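Local atomic coordinates of YaeQ family protein (Pseudomonas syringae pv. tomato, PDB entry 2OT9), a protein that is of unknown function but belongs to the YaeQ family, whose place in the PDDEXK clan hints at a nuclease-like ancestry. Residues L92-C95 with S96-T99; D65-A68 with L69-K72. All blocks are in the same frame, centred on the assembly; numbering follows the deposited sequence.

In the fold
Both contacts are local: each joins consecutive residues of the chain without a loop between its halves, and they follow in series, neither nested nor crossed. From the N terminus, contact 2 (65-72) comes first, where the loop after strand 55-57 turns into strand 69-72. The chain then runs through strand 78-84, the antiparallel neighbour of 69-72, and enters helix 89-96. Contact 1 (92-99) ends that helix and leads toward strand 101-106, which lies parallel beside 78-84. Although their centres are about 11 Å apart, the two meet directly: NH2 of R98 probably donates a hydrogen bond to the backbone O of D65, so the helix end is tied to the loop before strand 69-72.

Contact 1: residues L92-C95 with S96-T99; sequences LTWC and SRRT
The first torsion of S96 (chi1 70°) places OG between its own backbone N and carbonyl carbon and turns it back onto T93 O, three residues earlier. S96 sits at the C-terminal end of helix 89-96, and its OG donates to T93 O at 2.7 Å, coming from above the plane of that carbonyl. The serine's own N-H keeps to the helical pattern, bonding to L92 O at 3.0 Å. One residue on, R97 N makes only weak bonds, divided between T93 O and W94 O. The final turn then tightens: R98 N reaches C95 O at 2.7 Å, and this step of three residues is the spacing of a 3-10 turn.

Along the outer surface, the R97 side chain runs back beside T93 and W94, with CG anti to the carbonyl carbon (chi1 -63°) and the chain extended to NE. The methyl CG2 of T93 lies over one face of the guanidinium, whereas T93 OG1 is engaged by A89 O within the helix. C95 and R98 both pack on W81 of strand 78-84. With indole and guanidinium planes 79° apart, R97 NH1 comes to the indole edge of W94 near the ring plane, 3.5 Å from W94 CD1.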
loop_
_atom_site.group_PDB
_atom_site.type_symbol
_atom_site.label_atom_id
_atom_site.label_comp_id
_atom_site.label_asym_id
_atom_site.label_seq_id
_atom_site.Cartn_x
_atom_site.Cartn_y
_atom_site.Cartn_z
ATOM N N LEU A 92 0.595 -13.473 -7.047
ATOM C CA LEU A 92 -0.794 -13.069 -6.806
ATOM C C LEU A 92 -1.716 -14.269 -6.700
ATOM O O LEU A 92 -2.597 -14.284 -5.845
ATOM C CB LEU A 92 -1.289 -12.116 -7.901
ATOM C CG LEU A 92 -0.636 -10.730 -7.829
ATOM C CD1 LEU A 92 -1.041 -9.894 -9.024
ATOM C CD2 LEU A 92 -0.973 -9.988 -6.523
ATOM N N THR A 93 -1.512 -15.279 -7.551
ATOM C CA THR A 93 -2.351 -16.477 -7.504
ATOM C C THR A 93 -2.223 -17.186 -6.161
ATOM O O THR A 93 -3.237 -17.476 -5.506
ATOM C CB THR A 93 -2.025 -17.470 -8.646
ATOM O OG1 THR A 93 -2.219 -16.813 -9.897
ATOM C CG2 THR A 93 -2.916 -18.723 -8.567
ATOM N N TRP A 94 -0.988 -17.448 -5.752
ATOM C CA TRP A 94 -0.752 -18.200 -4.533
ATOM C C TRP A 94 -1.055 -17.446 -3.243
ATOM O O TRP A 94 -1.592 -18.033 -2.302
ATOM C CB TRP A 94 0.656 -18.786 -4.517
ATOM C CG TRP A 94 0.770 -19.950 -5.486
ATOM C CD1 TRP A 94 -0.166 -20.928 -5.719
ATOM C CD2 TRP A 94 1.882 -20.248 -6.331
ATOM N NE1 TRP A 94 0.312 -21.829 -6.668
ATOM C CE2 TRP A 94 1.557 -21.421 -7.067
ATOM C CE3 TRP A 94 3.112 -19.622 -6.567
ATOM C CZ2 TRP A 94 2.428 -21.981 -7.997
ATOM C CZ3 TRP A 94 3.969 -20.189 -7.494
ATOM C CH2 TRP A 94 3.622 -21.343 -8.196
ATOM N N CYS A 95 -0.717 -16.164 -3.202
ATOM C CA CYS A 95 -1.070 -15.348 -2.047
ATOM C C CYS A 95 -2.580 -15.229 -1.892
ATOM O O CYS A 95 -3.087 -15.355 -0.782
ATOM C CB CYS A 95 -0.400 -13.972 -2.101
ATOM S SG CYS A 95 1.421 -14.059 -1.937
ATOM N N SER A 96 -3.299 -15.029 -2.999
ATOM C CA SER A 96 -4.757 -14.833 -2.973
ATOM C C SER A 96 -5.505 -16.002 -2.370
ATOM O O SER A 96 -6.606 -15.829 -1.836
ATOM C CB SER A 96 -5.315 -14.536 -4.365
ATOM O OG SER A 96 -5.245 -15.682 -5.191
ATOM N N ARG A 97 -4.906 -17.187 -2.469
ATOM C CA ARG A 97 -5.433 -18.388 -1.852
ATOM C C ARG A 97 -5.323 -18.351 -0.325
ATOM O O ARG A 97 -6.044 -19.077 0.354
ATOM C CB ARG A 97 -4.712 -19.629 -2.409
ATOM C CG ARG A 97 -4.941 -19.809 -3.897
ATOM C CD ARG A 97 -4.267 -21.050 -4.456
ATOM N NE ARG A 97 -4.506 -21.126 -5.896
ATOM C CZ ARG A 97 -3.899 -21.970 -6.728
ATOM N NH1 ARG A 97 -2.997 -22.840 -6.275
ATOM N NH2 ARG A 97 -4.203 -21.939 -8.021
ATOM N N ARG A 98 -4.417 -17.522 0.192
ATOM C CA ARG A 98 -4.145 -17.414 1.635
ATOM C C ARG A 98 -5.068 -16.416 2.370
ATOM O O ARG A 98 -5.055 -16.369 3.604
ATOM C CB ARG A 98 -2.670 -17.041 1.884
ATOM C CG ARG A 98 -1.670 -18.198 1.795
ATOM C CD ARG A 98 -0.211 -17.763 2.051
ATOM N NE ARG A 98 0.091 -17.548 3.476
ATOM C CZ ARG A 98 1.263 -17.115 3.955
ATOM N NH1 ARG A 98 1.422 -16.944 5.261
ATOM N NH2 ARG A 98 2.283 -16.852 3.142
ATOM N N THR A 99 -5.897 -15.678 1.625
ATOM C CA THR A 99 -6.642 -14.507 2.153
ATOM C C THR A 99 -8.054 -14.415 1.554
ATOM O O THR A 99 -8.330 -15.001 0.504
ATOM C CB THR A 99 -5.858 -13.204 1.813
ATOM O OG1 THR A 99 -6.465 -12.052 2.420
ATOM C CG2 THR A 99 -5.765 -13.003 0.301
#

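Contact 2: residues D65-A68 with L69-K72; sequences DEPA and LWEK
P67 lays its ring across one face of the W70 indole, the two side chains crossing at about a right angle. The closest approach is P67 CD to W70 CE3 at 3.4 Å, and the same CD forms a CH-pi contact 3.6 Å from the centroid of the six-membered ring, 21° off the normal. E66 adds its carboxylate end obliquely, with CD 3.7 Å from W70 CZ2 and the two planes 40° apart. What brings the indole back over the loop is the first torsion of W70 (chi1 48°), which sets CG between N and the carbonyl carbon. CE of K72 lies over the centre of the opposite face, 3.3 Å above the plane, so the ring is sandwiched between proline and lysine.

In the second shell, R59 N holds E66 OE1, and D76 forms a salt bridge with K72 NZ. A classic beta bulge at the start of strand 69-72 sets A68 and L69 together opposite I82 of strand 78-84, and A68 N donates to E83 OE1. The A68 side chain is about 6 Å from the bound meso-tartaric acid. Strand 69-72 runs antiparallel between strands 55-57 and 78-84, with L69 packed against A46 and Y47 of helix 37-49.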
loop_
_atom_site.group_PDB
_atom_site.type_symbol
_atom_site.label_atom_id
_atom_site.label_comp_id
_atom_site.label_asym_id
_atom_site.label_seq_id
_atom_site.Cartn_x
_atom_site.Cartn_y
_atom_site.Cartn_z
ATOM N N ASP A 65 7.642 -14.821 2.166
ATOM C CA ASP A 65 6.437 -15.420 2.742
ATOM C C ASP A 65 5.493 -14.396 3.389
ATOM O O ASP A 65 4.448 -14.771 3.944
ATOM C CB ASP A 65 6.821 -16.515 3.744
ATOM C CG ASP A 65 7.743 -17.561 3.131
ATOM O OD1 ASP A 65 7.464 -18.032 2.003
ATOM O OD2 ASP A 65 8.760 -17.897 3.767
ATOM N N GLU A 66 5.866 -13.117 3.342
ATOM C CA GLU A 66 5.054 -12.050 3.933
ATOM C C GLU A 66 4.678 -10.979 2.893
ATOM O O GLU A 66 5.397 -10.778 1.929
ATOM C CB GLU A 66 5.774 -11.406 5.124
ATOM C CG GLU A 66 5.936 -12.338 6.338
ATOM C CD GLU A 66 6.053 -11.599 7.665
ATOM O OE1 GLU A 66 5.882 -10.351 7.705
ATOM O OE2 GLU A 66 6.289 -12.284 8.686
ATOM N N PRO A 67 3.518 -10.320 3.063
ATOM C CA PRO A 67 3.154 -9.210 2.182
ATOM C C PRO A 67 3.752 -7.895 2.674
ATOM O O PRO A 67 4.355 -7.856 3.748
ATOM C CB PRO A 67 1.638 -9.151 2.316
ATOM C CG PRO A 67 1.377 -9.645 3.725
ATOM C CD PRO A 67 2.475 -10.607 4.067
ATOM N N ALA A 68 3.536 -6.827 1.911
ATOM C CA ALA A 68 3.858 -5.473 2.324
ATOM C C ALA A 68 3.002 -5.067 3.524
ATOM O O ALA A 68 3.511 -4.486 4.491
ATOM C CB ALA A 68 3.643 -4.523 1.160
ATOM N N LEU A 69 1.709 -5.407 3.472
ATOM C CA LEU A 69 0.813 -5.200 4.614
ATOM C C LEU A 69 -0.213 -6.331 4.709
ATOM O O LEU A 69 -0.582 -6.954 3.695
ATOM C CB LEU A 69 0.070 -3.863 4.511
ATOM C CG LEU A 69 0.776 -2.527 4.263
ATOM C CD1 LEU A 69 1.021 -2.299 2.770
ATOM C CD2 LEU A 69 -0.084 -1.387 4.818
ATOM N N TRP A 70 -0.688 -6.597 5.922
ATOM C CA TRP A 70 -1.777 -7.549 6.085
ATOM C C TRP A 70 -2.643 -7.276 7.295
ATOM O O TRP A 70 -2.184 -6.755 8.307
ATOM C CB TRP A 70 -1.323 -9.025 6.073
ATOM C CG TRP A 70 -0.163 -9.383 6.943
ATOM C CD1 TRP A 70 0.474 -8.582 7.852
ATOM C CD2 TRP A 70 0.497 -10.661 7.004
ATOM N NE1 TRP A 70 1.495 -9.281 8.457
ATOM C CE2 TRP A 70 1.534 -10.553 7.952
ATOM C CE3 TRP A 70 0.317 -11.880 6.337
ATOM C CZ2 TRP A 70 2.387 -11.620 8.257
ATOM C CZ3 TRP A 70 1.168 -12.947 6.641
ATOM C CH2 TRP A 70 2.187 -12.807 7.592
ATOM N N GLU A 71 -3.919 -7.607 7.149
ATOM C CA GLU A 71 -4.860 -7.555 8.248
ATOM C C GLU A 71 -5.188 -9.001 8.597
ATOM O O GLU A 71 -5.611 -9.771 7.726
ATOM C CB GLU A 71 -6.117 -6.810 7.802
ATOM C CG GLU A 71 -7.188 -6.625 8.870
ATOM C CD GLU A 71 -8.507 -6.121 8.297
ATOM O OE1 GLU A 71 -8.519 -5.533 7.198
ATOM O OE2 GLU A 71 -9.546 -6.306 8.952
ATOM N N LYS A 72 -4.972 -9.371 9.855
ATOM C CA LYS A 72 -5.283 -10.721 10.331
ATOM C C LYS A 72 -6.394 -10.733 11.370
ATOM O O LYS A 72 -6.591 -9.758 12.101
ATOM C CB LYS A 72 -4.052 -11.380 10.933
ATOM C CG LYS A 72 -2.947 -11.648 9.940
ATOM C CD LYS A 72 -1.855 -12.405 10.653
ATOM C CE LYS A 72 -0.668 -12.616 9.783
ATOM N NZ LYS A 72 0.145 -13.710 10.375
#